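Local coordinates for protein putative peptidase (Chlamydophila abortus, PDB 3CE2) that probably works as a zinc-dependent oligopeptidase of the M3B family, cleaving a variety of small bioactive peptides, at residues Asp463-Thr468 against Phe596-Lys601; Ser467-Gln472 against Gly541-Leu546; Phe299-Arg304 against Lys601-Leu606. One frame throughout, in Å; residues are numbered along the deposited sequence.

Interaction 1. Residues Asp463-Thr468 against Phe596-Lys601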
ATOM      1  N   ASP A 463      14.184   8.678   8.033  1.00 47.59           N
ATOM      2  CA  ASP A 463      12.831   9.142   8.403  1.00 49.47           C
ATOM      3  C   ASP A 463      11.772   8.191   7.819  1.00 51.29           C
ATOM      4  O   ASP A 463      10.816   7.792   8.504  1.00 52.96           O
ATOM      5  CB  ASP A 463      12.572  10.574   7.902  1.00 47.18           C
ATOM      6  CG  ASP A 463      13.388  11.655   8.670  1.00 55.85           C
ATOM      7  OD1 ASP A 463      13.951  11.382   9.776  1.00 47.88           O
ATOM      8  OD2 ASP A 463      13.454  12.799   8.143  1.00 56.45           O
ATOM      9  N   THR A 464      11.961   7.831   6.549  1.00 42.85           N
ATOM     10  CA  THR A 464      11.066   6.926   5.847  1.00 44.57           C
ATOM     11  C   THR A 464      11.068   5.547   6.495  1.00 45.71           C
ATOM     12  O   THR A 464      10.015   4.995   6.835  1.00 49.01           O
ATOM     13  CB  THR A 464      11.529   6.767   4.398  1.00 44.67           C
ATOM     14  OG1 THR A 464      11.361   8.011   3.722  1.00 46.68           O
ATOM     15  CG2 THR A 464      10.748   5.694   3.685  1.00 39.55           C
ATOM     16  N   ILE A 465      12.263   4.993   6.671  1.00 44.47           N
ATOM     17  CA  ILE A 465      12.392   3.701   7.321  1.00 43.53           C
ATOM     18  C   ILE A 465      11.770   3.737   8.724  1.00 43.17           C
ATOM     19  O   ILE A 465      10.969   2.867   9.086  1.00 44.05           O
ATOM     20  CB  ILE A 465      13.855   3.263   7.383  1.00 36.28           C
ATOM     21  CG1 ILE A 465      14.410   3.140   5.972  1.00 33.42           C
ATOM     22  CG2 ILE A 465      13.956   1.940   8.036  1.00 31.20           C
ATOM     23  CD1 ILE A 465      15.882   2.812   5.939  1.00 29.16           C
ATOM     24  N   PHE A 466      12.110   4.752   9.507  1.00 40.63           N
ATOM     25  CA  PHE A 466      11.564   4.806  10.863  1.00 44.08           C
ATOM     26  C   PHE A 466      10.072   5.050  10.922  1.00 45.91           C
ATOM     27  O   PHE A 466       9.415   4.508  11.795  1.00 52.40           O
ATOM     28  CB  PHE A 466      12.360   5.728  11.800  1.00 45.76           C
ATOM     29  CG  PHE A 466      13.582   5.067  12.353  1.00 47.56           C
ATOM     30  CD1 PHE A 466      13.485   4.224  13.460  1.00 46.14           C
ATOM     31  CD2 PHE A 466      14.819   5.218  11.726  1.00 46.79           C
ATOM     32  CE1 PHE A 466      14.601   3.565  13.939  1.00 46.02           C
ATOM     33  CE2 PHE A 466      15.947   4.561  12.207  1.00 41.00           C
ATOM     34  CZ  PHE A 466      15.839   3.747  13.314  1.00 45.55           C
ATOM     35  N   SER A 467       9.516   5.822   9.997  1.00 47.00           N
ATOM     36  CA  SER A 467       8.063   5.993  10.019  1.00 52.97           C
ATOM     37  C   SER A 467       7.303   4.832   9.374  1.00 52.18           C
ATOM     38  O   SER A 467       6.187   4.500   9.811  1.00 49.93           O
ATOM     39  CB  SER A 467       7.631   7.321   9.403  1.00 56.45           C
ATOM     40  OG  SER A 467       7.697   7.230   8.000  1.00 68.18           O
ATOM     41  N   THR A 468       7.880   4.194   8.353  1.00 46.48           N
ATOM     42  CA  THR A 468       7.113   3.123   7.757  1.00 47.44           C
ATOM     43  C   THR A 468       7.354   1.766   8.410  1.00 46.49           C
ATOM     44  O   THR A 468       6.522   0.866   8.289  1.00 48.74           O
ATOM     45  CB  THR A 468       7.130   3.081   6.190  1.00 48.62           C
ATOM     46  OG1 THR A 468       7.637   1.828   5.722  1.00 54.40           O
ATOM     47  CG2 THR A 468       7.886   4.238   5.592  1.00 49.76           C
ATOM     48  N   PHE A 596      17.449  -4.877   9.396  1.00 40.57           N
ATOM     49  CA  PHE A 596      18.134  -4.153  10.460  1.00 43.38           C
ATOM     50  C   PHE A 596      19.602  -3.862  10.137  1.00 42.86           C
ATOM     51  O   PHE A 596      20.129  -2.789  10.462  1.00 44.06           O
ATOM     52  CB  PHE A 596      18.012  -4.912  11.772  1.00 45.46           C
ATOM     53  CG  PHE A 596      16.646  -4.847  12.379  1.00 44.42           C
ATOM     54  CD1 PHE A 596      15.829  -3.765  12.155  1.00 46.73           C
ATOM     55  CD2 PHE A 596      16.202  -5.841  13.222  1.00 49.73           C
ATOM     56  CE1 PHE A 596      14.579  -3.686  12.729  1.00 45.55           C
ATOM     57  CE2 PHE A 596      14.950  -5.770  13.802  1.00 50.41           C
ATOM     58  CZ  PHE A 596      14.136  -4.679  13.544  1.00 48.40           C
ATOM     59  N   CYS A 597      20.254  -4.806   9.474  1.00 39.15           N
ATOM     60  CA  CYS A 597      21.623  -4.580   9.015  1.00 47.18           C
ATOM     61  C   CYS A 597      21.742  -3.347   8.150  1.00 45.11           C
ATOM     62  O   CYS A 597      22.603  -2.496   8.357  1.00 47.46           O
ATOM     63  CB  CYS A 597      22.136  -5.792   8.243  1.00 45.79           C
ATOM     64  SG  CYS A 597      22.529  -7.167   9.339  1.00 55.15           S
ATOM     65  N   PHE A 598      20.878  -3.270   7.157  1.00 44.78           N
ATOM     66  CA  PHE A 598      20.838  -2.132   6.272  1.00 44.92           C
ATOM     67  C   PHE A 598      20.666  -0.832   7.059  1.00 43.86           C
ATOM     68  O   PHE A 598      21.338   0.162   6.797  1.00 44.52           O
ATOM     69  CB  PHE A 598      19.673  -2.307   5.300  1.00 45.04           C
ATOM     70  CG  PHE A 598      19.586  -1.236   4.266  1.00 44.69           C
ATOM     71  CD1 PHE A 598      20.083  -1.457   2.981  1.00 45.25           C
ATOM     72  CD2 PHE A 598      19.006  -0.014   4.566  1.00 42.42           C
ATOM     73  CE1 PHE A 598      20.000  -0.472   2.019  1.00 45.69           C
ATOM     74  CE2 PHE A 598      18.927   0.985   3.604  1.00 46.34           C
ATOM     75  CZ  PHE A 598      19.427   0.761   2.331  1.00 45.45           C
ATOM     76  N   ILE A 599      19.764  -0.844   8.029  1.00 38.42           N
ATOM     77  CA  ILE A 599      19.467   0.363   8.767  1.00 39.66           C
ATOM     78  C   ILE A 599      20.672   0.751   9.617  1.00 46.02           C
ATOM     79  O   ILE A 599      21.095   1.911   9.616  1.00 49.77           O
ATOM     80  CB  ILE A 599      18.206   0.162   9.606  1.00 40.79           C
ATOM     81  CG1 ILE A 599      17.018  -0.062   8.672  1.00 36.89           C
ATOM     82  CG2 ILE A 599      17.938   1.338  10.490  1.00 38.54           C
ATOM     83  CD1 ILE A 599      15.900  -0.787   9.316  1.00 34.39           C
ATOM     84  N   GLU A 600      21.248  -0.232  10.303  1.00 45.25           N
ATOM     85  CA  GLU A 600      22.408  -0.004  11.143  1.00 42.88           C
ATOM     86  C   GLU A 600      23.520   0.630  10.352  1.00 46.36           C
ATOM     87  O   GLU A 600      24.177   1.573  10.813  1.00 48.41           O
ATOM     88  CB  GLU A 600      22.895  -1.325  11.701  1.00 56.04           C
ATOM     89  CG  GLU A 600      24.082  -1.221  12.620  1.00 66.16           C
ATOM     90  CD  GLU A 600      23.702  -0.739  13.999  1.00 73.38           C
ATOM     91  OE1 GLU A 600      22.833  -1.382  14.634  1.00 73.89           O
ATOM     92  OE2 GLU A 600      24.280   0.281  14.443  1.00 79.32           O
ATOM     93  N   LYS A 601      23.731   0.130   9.141  1.00 42.59           N
ATOM     94  CA  LYS A 601      24.812   0.654   8.343  1.00 46.49           C
ATOM     95  C   LYS A 601      24.586   2.125   8.065  1.00 49.40           C
ATOM     96  O   LYS A 601      25.518   2.926   8.103  1.00 56.51           O
ATOM     97  CB  LYS A 601      24.939  -0.097   7.035  1.00 48.26           C
ATOM     98  CG  LYS A 601      26.208   0.221   6.337  1.00 52.58           C
ATOM     99  CD  LYS A 601      26.143  -0.129   4.879  1.00 58.11           C
ATOM    100  CE  LYS A 601      27.353   0.476   4.177  1.00 63.40           C
ATOM    101  NZ  LYS A 601      27.095   0.794   2.755  1.00 65.57           N
TER
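Asp-463 OD1 is gripped from outside the contact by Lys-302 NZ, in a salt bridge, and by Tyr-298 OH, in a hydrogen bond, while two residues further on Ile-465 and then Phe-466 of the same helix meet Phe-598 and Ile-599. The crossing itself is wholly apolar. Over these short segments the axes come no nearer than 11.7 Å and run at 139° to one another, a spacing that large branched side chains must span from both helices. Ile-465 and Ile-599 do most of this: the two side chains lie alongside each other, pointing opposite ways, Ile-465 CG2 lying 3.6 Å from Ile-599 CD1 and 3.7 Å from Ile-599 CG1. Both isoleucines share one torsion pattern, with CG2 anti to the backbone N; at Ile-465 (chi1 -61°) this branch meets its partner's long arm. Ile-465 CD1, at the end of the other branch, touches Ile-599 CG1 and also reaches Phe-598 CE2 at 4.2 Å. On Ile-599 the CG2 methyl meets Phe-466 CE2, also at 4.2 Å, so each isoleucine touches one aromatic ring as well as its counterpart. Phe-466 in turn stacks on Phe-470. This layer joins helix 451-487 to helix 590-607; helix 292-306 closes one part of it through Leu-294 and Ile-295, and helix 536-553 packs on Phe-598 through Leu-549 and Glu-550.

Interaction 2. Residues Ser467-Gln472 against Gly541-Leu546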
ATOM      1  N   SER A 467       9.516   5.822   9.997  1.00 47.00           N
ATOM      2  CA  SER A 467       8.063   5.993  10.019  1.00 52.97           C
ATOM      3  C   SER A 467       7.303   4.832   9.374  1.00 52.18           C
ATOM      4  O   SER A 467       6.187   4.500   9.811  1.00 49.93           O
ATOM      5  CB  SER A 467       7.631   7.321   9.403  1.00 56.45           C
ATOM      6  OG  SER A 467       7.697   7.230   8.000  1.00 68.18           O
ATOM      7  N   THR A 468       7.880   4.194   8.353  1.00 46.48           N
ATOM      8  CA  THR A 468       7.113   3.123   7.757  1.00 47.44           C
ATOM      9  C   THR A 468       7.354   1.766   8.410  1.00 46.49           C
ATOM     10  O   THR A 468       6.522   0.866   8.289  1.00 48.74           O
ATOM     11  CB  THR A 468       7.130   3.081   6.190  1.00 48.62           C
ATOM     12  OG1 THR A 468       7.637   1.828   5.722  1.00 54.40           O
ATOM     13  CG2 THR A 468       7.886   4.238   5.592  1.00 49.76           C
ATOM     14  N   LEU A 469       8.449   1.611   9.140  1.00 46.83           N
ATOM     15  CA  LEU A 469       8.660   0.338   9.824  1.00 41.62           C
ATOM     16  C   LEU A 469       8.288   0.397  11.306  1.00 43.57           C
ATOM     17  O   LEU A 469       7.325  -0.236  11.734  1.00 44.60           O
ATOM     18  CB  LEU A 469      10.081  -0.160   9.610  1.00 42.10           C
ATOM     19  CG  LEU A 469      10.622  -1.247  10.542  1.00 49.56           C
ATOM     20  CD1 LEU A 469       9.583  -2.275  10.867  1.00 52.52           C
ATOM     21  CD2 LEU A 469      11.827  -1.925   9.922  1.00 48.09           C
ATOM     22  N   PHE A 470       9.034   1.166  12.088  1.00 47.51           N
ATOM     23  CA  PHE A 470       8.819   1.210  13.545  1.00 48.52           C
ATOM     24  C   PHE A 470       7.471   1.778  13.961  1.00 47.75           C
ATOM     25  O   PHE A 470       6.729   1.151  14.736  1.00 47.57           O
ATOM     26  CB  PHE A 470       9.971   1.942  14.253  1.00 45.72           C
ATOM     27  CG  PHE A 470      11.228   1.137  14.295  1.00 48.24           C
ATOM     28  CD1 PHE A 470      11.501   0.312  15.376  1.00 50.14           C
ATOM     29  CD2 PHE A 470      12.099   1.136  13.224  1.00 48.34           C
ATOM     30  CE1 PHE A 470      12.642  -0.480  15.409  1.00 47.58           C
ATOM     31  CE2 PHE A 470      13.245   0.356  13.256  1.00 51.05           C
ATOM     32  CZ  PHE A 470      13.511  -0.457  14.347  1.00 45.23           C
ATOM     33  N   ARG A 471       7.154   2.959  13.441  1.00 47.76           N
ATOM     34  CA  ARG A 471       5.904   3.597  13.790  1.00 46.07           C
ATOM     35  C   ARG A 471       4.724   2.723  13.412  1.00 41.38           C
ATOM     36  O   ARG A 471       3.764   2.655  14.159  1.00 42.64           O
ATOM     37  CB  ARG A 471       5.772   4.996  13.194  1.00 50.54           C
ATOM     38  CG  ARG A 471       4.530   5.689  13.715  1.00 65.33           C
ATOM     39  CD  ARG A 471       4.739   7.153  14.033  1.00 78.89           C
ATOM     40  NE  ARG A 471       4.351   8.070  12.950  1.00 90.32           N
ATOM     41  CZ  ARG A 471       3.171   8.692  12.861  1.00 92.24           C
ATOM     42  NH1 ARG A 471       2.933   9.524  11.845  1.00 91.28           N
ATOM     43  NH2 ARG A 471       2.231   8.485  13.781  1.00 92.05           N
ATOM     44  N   GLN A 472       4.789   2.033  12.276  1.00 37.34           N
ATOM     45  CA  GLN A 472       3.676   1.136  11.895  1.00 39.17           C
ATOM     46  C   GLN A 472       3.560  -0.071  12.814  1.00 40.19           C
ATOM     47  O   GLN A 472       2.464  -0.565  13.081  1.00 40.48           O
ATOM     48  CB  GLN A 472       3.812   0.679  10.455  1.00 37.11           C
ATOM     49  CG  GLN A 472       4.013   1.849   9.498  1.00 49.44           C
ATOM     50  CD  GLN A 472       2.875   2.848   9.588  1.00 54.22           C
ATOM     51  OE1 GLN A 472       1.713   2.472   9.569  1.00 60.69           O
ATOM     52  NE2 GLN A 472       3.204   4.122   9.688  1.00 59.74           N
ATOM     53  N   GLY A 541       6.319  -5.234   4.116  1.00 42.32           N
ATOM     54  CA  GLY A 541       6.786  -4.720   2.834  1.00 34.07           C
ATOM     55  C   GLY A 541       8.165  -4.070   2.907  1.00 38.22           C
ATOM     56  O   GLY A 541       9.075  -4.447   2.161  1.00 39.39           O
ATOM     57  N   ILE A 542       8.360  -3.110   3.808  1.00 33.67           N
ATOM     58  CA  ILE A 542       9.680  -2.482   3.872  1.00 39.07           C
ATOM     59  C   ILE A 542      10.785  -3.447   4.339  1.00 41.86           C
ATOM     60  O   ILE A 542      11.918  -3.421   3.819  1.00 39.55           O
ATOM     61  CB  ILE A 542       9.699  -1.133   4.648  1.00 43.66           C
ATOM     62  CG1 ILE A 542      11.076  -0.489   4.514  1.00 46.31           C
ATOM     63  CG2 ILE A 542       9.363  -1.316   6.106  1.00 40.94           C
ATOM     64  CD1 ILE A 542      11.016   1.007   4.258  1.00 46.78           C
ATOM     65  N   ILE A 543      10.452  -4.328   5.279  1.00 35.99           N
ATOM     66  CA  ILE A 543      11.408  -5.344   5.694  1.00 37.69           C
ATOM     67  C   ILE A 543      11.826  -6.186   4.484  1.00 41.44           C
ATOM     68  O   ILE A 543      13.012  -6.376   4.215  1.00 42.69           O
ATOM     69  CB  ILE A 543      10.852  -6.189   6.849  1.00 39.32           C
ATOM     70  CG1 ILE A 543      10.927  -5.376   8.135  1.00 38.57           C
ATOM     71  CG2 ILE A 543      11.627  -7.467   7.025  1.00 34.19           C
ATOM     72  CD1 ILE A 543      10.012  -5.889   9.217  1.00 43.00           C
ATOM     73  N   ALA A 544      10.861  -6.650   3.708  1.00 43.77           N
ATOM     74  CA  ALA A 544      11.204  -7.479   2.550  1.00 41.30           C
ATOM     75  C   ALA A 544      12.052  -6.713   1.539  1.00 41.88           C
ATOM     76  O   ALA A 544      13.005  -7.268   0.985  1.00 45.60           O
ATOM     77  CB  ALA A 544       9.970  -8.002   1.893  1.00 34.64           C
ATOM     78  N   ALA A 545      11.693  -5.449   1.287  1.00 39.83           N
ATOM     79  CA  ALA A 545      12.397  -4.631   0.293  1.00 37.26           C
ATOM     80  C   ALA A 545      13.844  -4.438   0.729  1.00 43.58           C
ATOM     81  O   ALA A 545      14.769  -4.585  -0.074  1.00 44.70           O
ATOM     82  CB  ALA A 545      11.721  -3.287   0.137  1.00 37.56           C
ATOM     83  N   LEU A 546      14.025  -4.123   2.016  1.00 38.93           N
ATOM     84  CA  LEU A 546      15.342  -3.892   2.564  1.00 39.97           C
ATOM     85  C   LEU A 546      16.193  -5.162   2.584  1.00 39.66           C
ATOM     86  O   LEU A 546      17.394  -5.117   2.325  1.00 40.00           O
ATOM     87  CB  LEU A 546      15.224  -3.304   3.961  1.00 38.77           C
ATOM     88  CG  LEU A 546      14.711  -1.872   3.993  1.00 35.19           C
ATOM     89  CD1 LEU A 546      14.768  -1.406   5.397  1.00 34.08           C
ATOM     90  CD2 LEU A 546      15.546  -0.970   3.114  1.00 35.51           C
TER
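Within the helical catalytic domain of this putative M3-family zinc peptidase, whose His-402 and His-406 fit an HExxH motif, Thr-468 and Leu-469 of helix 451-487 pack against Ile-542 and Ile-543 of helix 536-553, near the metal centre without touching it. The zinc ion there is held by His-402, His-406 and Glu-430; the Thr-468 side chain is about 11 Å from a bound zinc, and that of Ile-542 is about 8 Å from the Glu-430 side chain. The segment axes approach to 9.8 Å at 135°, and side chains from consecutive positions on each helix fill the crossing. Ile-542 places CG1 anti to the backbone N (chi1 -173°), which sets CG2 between N and the carbonyl carbon; this methyl lies 3.6 Å from Thr-468 OG1 and 3.8 Å from Leu-469 CB. Leu-469 and Ile-543 cross at about a right angle, and both leucine methyls take part: CD2 is 4.0 Å from Ile-543 CG1, and CD1 lies beside Ile-543 CD1. A wider pi-type turn interrupts the regular helix at 467-470. Here the amide of Gln-472 folds back, its NE2 donating to Ser-467 O at 3.0 Å with an N-H...O angle of 167°, and the oxygen lies in the amide plane. The side chain thus satisfies a carbonyl within the irregular turn, while the Arg-471 N probably bonds to Phe-466 O. Thr-434 of helix 431-447 also touches Ile-542. Across the helices the chemistry is one of dispersion and shape, with even the threonine oxygen meeting methyl carbon, consistent with side-chain fit, not directed polar bonds, holding these two segments together.

Interaction 3. Residues Phe299-Arg304 against Lys601-Leu606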
ATOM      1  N   PHE A 299      17.449   8.820  16.673  1.00 43.13           N
ATOM      2  CA  PHE A 299      16.962  10.077  17.230  1.00 43.49           C
ATOM      3  C   PHE A 299      18.001  10.902  17.998  1.00 46.97           C
ATOM      4  O   PHE A 299      17.959  12.125  17.939  1.00 50.68           O
ATOM      5  CB  PHE A 299      15.702   9.868  18.066  1.00 45.42           C
ATOM      6  CG  PHE A 299      14.489   9.501  17.257  1.00 46.07           C
ATOM      7  CD1 PHE A 299      14.499   9.615  15.862  1.00 46.03           C
ATOM      8  CD2 PHE A 299      13.320   9.079  17.886  1.00 49.39           C
ATOM      9  CE1 PHE A 299      13.379   9.284  15.095  1.00 41.43           C
ATOM     10  CE2 PHE A 299      12.181   8.740  17.133  1.00 49.93           C
ATOM     11  CZ  PHE A 299      12.217   8.843  15.728  1.00 45.80           C
ATOM     12  N   SER A 300      18.942  10.274  18.703  1.00 47.80           N
ATOM     13  CA  SER A 300      19.957  11.075  19.409  1.00 48.63           C
ATOM     14  C   SER A 300      20.854  11.765  18.408  1.00 51.06           C
ATOM     15  O   SER A 300      21.316  12.886  18.637  1.00 49.19           O
ATOM     16  CB  SER A 300      20.833  10.232  20.318  1.00 51.79           C
ATOM     17  OG  SER A 300      20.216   9.001  20.575  1.00 59.19           O
ATOM     18  N   ILE A 301      21.140  11.092  17.305  1.00 47.15           N
ATOM     19  CA  ILE A 301      21.904  11.766  16.284  1.00 48.50           C
ATOM     20  C   ILE A 301      21.148  13.017  15.901  1.00 50.14           C
ATOM     21  O   ILE A 301      21.717  14.096  15.844  1.00 56.48           O
ATOM     22  CB  ILE A 301      22.075  10.902  15.050  1.00 51.17           C
ATOM     23  CG1 ILE A 301      22.927   9.685  15.391  1.00 51.73           C
ATOM     24  CG2 ILE A 301      22.676  11.718  13.920  1.00 45.52           C
ATOM     25  CD1 ILE A 301      23.128   8.769  14.221  1.00 56.12           C
ATOM     26  N   LYS A 302      19.851  12.876  15.649  1.00 53.70           N
ATOM     27  CA  LYS A 302      19.023  14.031  15.302  1.00 51.51           C
ATOM     28  C   LYS A 302      19.069  15.077  16.407  1.00 47.82           C
ATOM     29  O   LYS A 302      19.260  16.247  16.113  1.00 52.67           O
ATOM     30  CB  LYS A 302      17.577  13.634  14.987  1.00 50.21           C
ATOM     31  CG  LYS A 302      17.342  13.197  13.554  1.00 54.86           C
ATOM     32  CD  LYS A 302      15.886  13.494  13.142  1.00 64.49           C
ATOM     33  CE  LYS A 302      15.697  13.559  11.630  1.00 63.70           C
ATOM     34  NZ  LYS A 302      14.282  13.827  11.290  1.00 64.79           N
ATOM     35  N   GLN A 303      18.923  14.660  17.668  1.00 41.72           N
ATOM     36  CA  GLN A 303      19.047  15.599  18.804  1.00 46.94           C
ATOM     37  C   GLN A 303      20.392  16.343  18.906  1.00 52.74           C
ATOM     38  O   GLN A 303      20.405  17.570  19.049  1.00 58.44           O
ATOM     39  CB  GLN A 303      18.743  14.933  20.142  1.00 38.87           C
ATOM     40  CG  GLN A 303      18.866  15.903  21.280  1.00 39.52           C
ATOM     41  CD  GLN A 303      18.707  15.253  22.667  1.00 49.74           C
ATOM     42  OE1 GLN A 303      18.439  14.057  22.801  1.00 45.00           O
ATOM     43  NE2 GLN A 303      18.861  16.067  23.706  1.00 55.77           N
ATOM     44  N   ARG A 304      21.515  15.622  18.849  1.00 58.41           N
ATOM     45  CA  ARG A 304      22.832  16.275  18.904  1.00 66.31           C
ATOM     46  C   ARG A 304      23.000  17.218  17.732  1.00 63.89           C
ATOM     47  O   ARG A 304      23.568  18.297  17.869  1.00 69.96           O
ATOM     48  CB  ARG A 304      23.992  15.270  18.924  1.00 68.05           C
ATOM     49  CG  ARG A 304      24.308  14.702  20.296  1.00 73.16           C
ATOM     50  CD  ARG A 304      25.473  13.686  20.265  1.00 77.67           C
ATOM     51  NE  ARG A 304      25.003  12.303  20.109  1.00 86.06           N
ATOM     52  CZ  ARG A 304      25.203  11.556  19.018  1.00 88.53           C
ATOM     53  NH1 ARG A 304      25.883  12.056  17.987  1.00 86.43           N
ATOM     54  NH2 ARG A 304      24.727  10.309  18.955  1.00 84.31           N
ATOM     55  N   LYS A 601      23.731   0.130   9.141  1.00 42.59           N
ATOM     56  CA  LYS A 601      24.812   0.654   8.343  1.00 46.49           C
ATOM     57  C   LYS A 601      24.586   2.125   8.065  1.00 49.40           C
ATOM     58  O   LYS A 601      25.518   2.926   8.103  1.00 56.51           O
ATOM     59  CB  LYS A 601      24.939  -0.097   7.035  1.00 48.26           C
ATOM     60  CG  LYS A 601      26.208   0.221   6.337  1.00 52.58           C
ATOM     61  CD  LYS A 601      26.143  -0.129   4.879  1.00 58.11           C
ATOM     62  CE  LYS A 601      27.353   0.476   4.177  1.00 63.40           C
ATOM     63  NZ  LYS A 601      27.095   0.794   2.755  1.00 65.57           N
ATOM     64  N   LYS A 602      23.337   2.483   7.796  1.00 49.50           N
ATOM     65  CA  LYS A 602      23.014   3.844   7.391  1.00 46.05           C
ATOM     66  C   LYS A 602      23.109   4.778   8.595  1.00 47.87           C
ATOM     67  O   LYS A 602      23.564   5.918   8.467  1.00 42.66           O
ATOM     68  CB  LYS A 602      21.608   3.895   6.801  1.00 45.92           C
ATOM     69  CG  LYS A 602      21.480   3.261   5.451  1.00 43.26           C
ATOM     70  CD  LYS A 602      21.799   4.225   4.355  1.00 44.59           C
ATOM     71  CE  LYS A 602      21.796   3.546   3.007  1.00 47.14           C
ATOM     72  NZ  LYS A 602      23.144   2.959   2.800  1.00 46.64           N
ATOM     73  N   ILE A 603      22.684   4.296   9.766  1.00 40.26           N
ATOM     74  CA  ILE A 603      22.799   5.105  10.970  1.00 43.55           C
ATOM     75  C   ILE A 603      24.268   5.423  11.236  1.00 51.99           C
ATOM     76  O   ILE A 603      24.600   6.544  11.600  1.00 54.45           O
ATOM     77  CB  ILE A 603      22.175   4.417  12.196  1.00 39.20           C
ATOM     78  CG1 ILE A 603      20.664   4.275  12.009  1.00 35.17           C
ATOM     79  CG2 ILE A 603      22.473   5.198  13.462  1.00 31.76           C
ATOM     80  CD1 ILE A 603      19.975   3.613  13.159  1.00 38.26           C
ATOM     81  N   GLN A 604      25.145   4.442  11.025  1.00 57.52           N
ATOM     82  CA  GLN A 604      26.579   4.649  11.233  1.00 60.30           C
ATOM     83  C   GLN A 604      27.177   5.596  10.218  1.00 60.15           C
ATOM     84  O   GLN A 604      27.962   6.455  10.590  1.00 62.45           O
ATOM     85  CB  GLN A 604      27.355   3.335  11.233  1.00 62.76           C
ATOM     86  CG  GLN A 604      27.217   2.539  12.518  1.00 69.74           C
ATOM     87  CD  GLN A 604      27.707   1.092  12.354  1.00 76.70           C
ATOM     88  OE1 GLN A 604      27.524   0.253  13.247  1.00 76.84           O
ATOM     89  NE2 GLN A 604      28.327   0.799  11.205  1.00 74.22           N
ATOM     90  N   GLU A 605      26.822   5.466   8.940  1.00 61.08           N
ATOM     91  CA  GLU A 605      27.301   6.467   7.968  1.00 60.81           C
ATOM     92  C   GLU A 605      26.946   7.863   8.447  1.00 59.23           C
ATOM     93  O   GLU A 605      27.783   8.747   8.457  1.00 62.49           O
ATOM     94  CB  GLU A 605      26.708   6.268   6.577  1.00 63.37           C
ATOM     95  CG  GLU A 605      27.119   5.000   5.875  1.00 72.48           C
ATOM     96  CD  GLU A 605      26.656   4.973   4.425  1.00 78.46           C
ATOM     97  OE1 GLU A 605      26.494   6.069   3.839  1.00 80.19           O
ATOM     98  OE2 GLU A 605      26.464   3.863   3.868  1.00 81.39           O
ATOM     99  N   LEU A 606      25.693   8.049   8.859  1.00 63.56           N
ATOM    100  CA  LEU A 606      25.193   9.371   9.228  1.00 63.34           C
ATOM    101  C   LEU A 606      25.928   9.876  10.450  1.00 65.06           C
ATOM    102  O   LEU A 606      26.343  11.042  10.519  1.00 64.77           O
ATOM    103  CB  LEU A 606      23.695   9.319   9.527  1.00 60.13           C
ATOM    104  CG  LEU A 606      23.118  10.639  10.058  1.00 58.53           C
ATOM    105  CD1 LEU A 606      23.164  11.708   8.990  1.00 56.91           C
ATOM    106  CD2 LEU A 606      21.699  10.483  10.566  1.00 58.74           C
TER
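Two helical segments come nearest at Ile-301 and Leu-606, whose CA atoms are 8.1 Å apart, and the gap is filled mainly by side chains. Ile-301 carries nearly all of the first segment's share of the contact and divides it between two partners a turn apart on the other helix. With CG2 anti to the backbone N (chi1 -66°) and CG1 anti to the carbonyl carbon, its two branches part: CG2 meets Leu-606 CD2 at 3.7 Å and also lies beside Leu-606 CG, while CD1, at the end of the extended arm, lies 3.7 Å from Ile-603 CG2 and equally near the carbonyl oxygen of Ile-603. The isoleucine therefore fits between Ile-603 and Leu-606, spaced three residues apart along their helix. Leu-606, with its own CG anti to N, extends toward Ile-301 from the other side of the interface. Away from the patch, segment 601-606 carries its own salt-bridge network. Lys-601 NZ makes a weak salt bridge to Glu-605 OE2 at 3.3 Å, and Lys-602 NZ adds a long one to the same oxygen; Lys-602 is also paired with Asp-442 and lies against the Phe-598 ring in a cation-pi contact. On the other helix the Arg-304 guanidinium turns one face over its own backbone, Ser-300 O standing 3.9 Å above the plane and offset toward the rim. The contact thus joins helix 292-306 to the last part of helix 590-607, away from the metal sites. Tyr-298, one turn before Ile-301, touches both Ile-603 and Leu-606; helix 451-487 covers Ile-603 through Leu-462, and helix 431-447 meets Glu-605 through Leu-445.

All three contacts are buried and largely apolar, yet they differ in distance from the centre of the chain. Interaction 2 lies closest to it, near the zinc site; interaction 1 lies further out, and interaction 3 furthest, with a salt-bridge network within segment 601-606 nearby on the same helix. Helix 451-487 serves interactions 1 and 2, helix 590-607 serves 1 and 3, so interaction 1 joins the other two. Phe-596 CE1 touches Phe-470 CZ at 3.8 Å between interactions 1 and 2, whereas Phe-466 CZ packs on Ile-603 CD1 at 4.1 Å between 1 and 3. Aromatic rings enter interaction 1 alone; interactions 2 and 3 rely on aliphatic branches, with a threonine oxygen added in interaction 2.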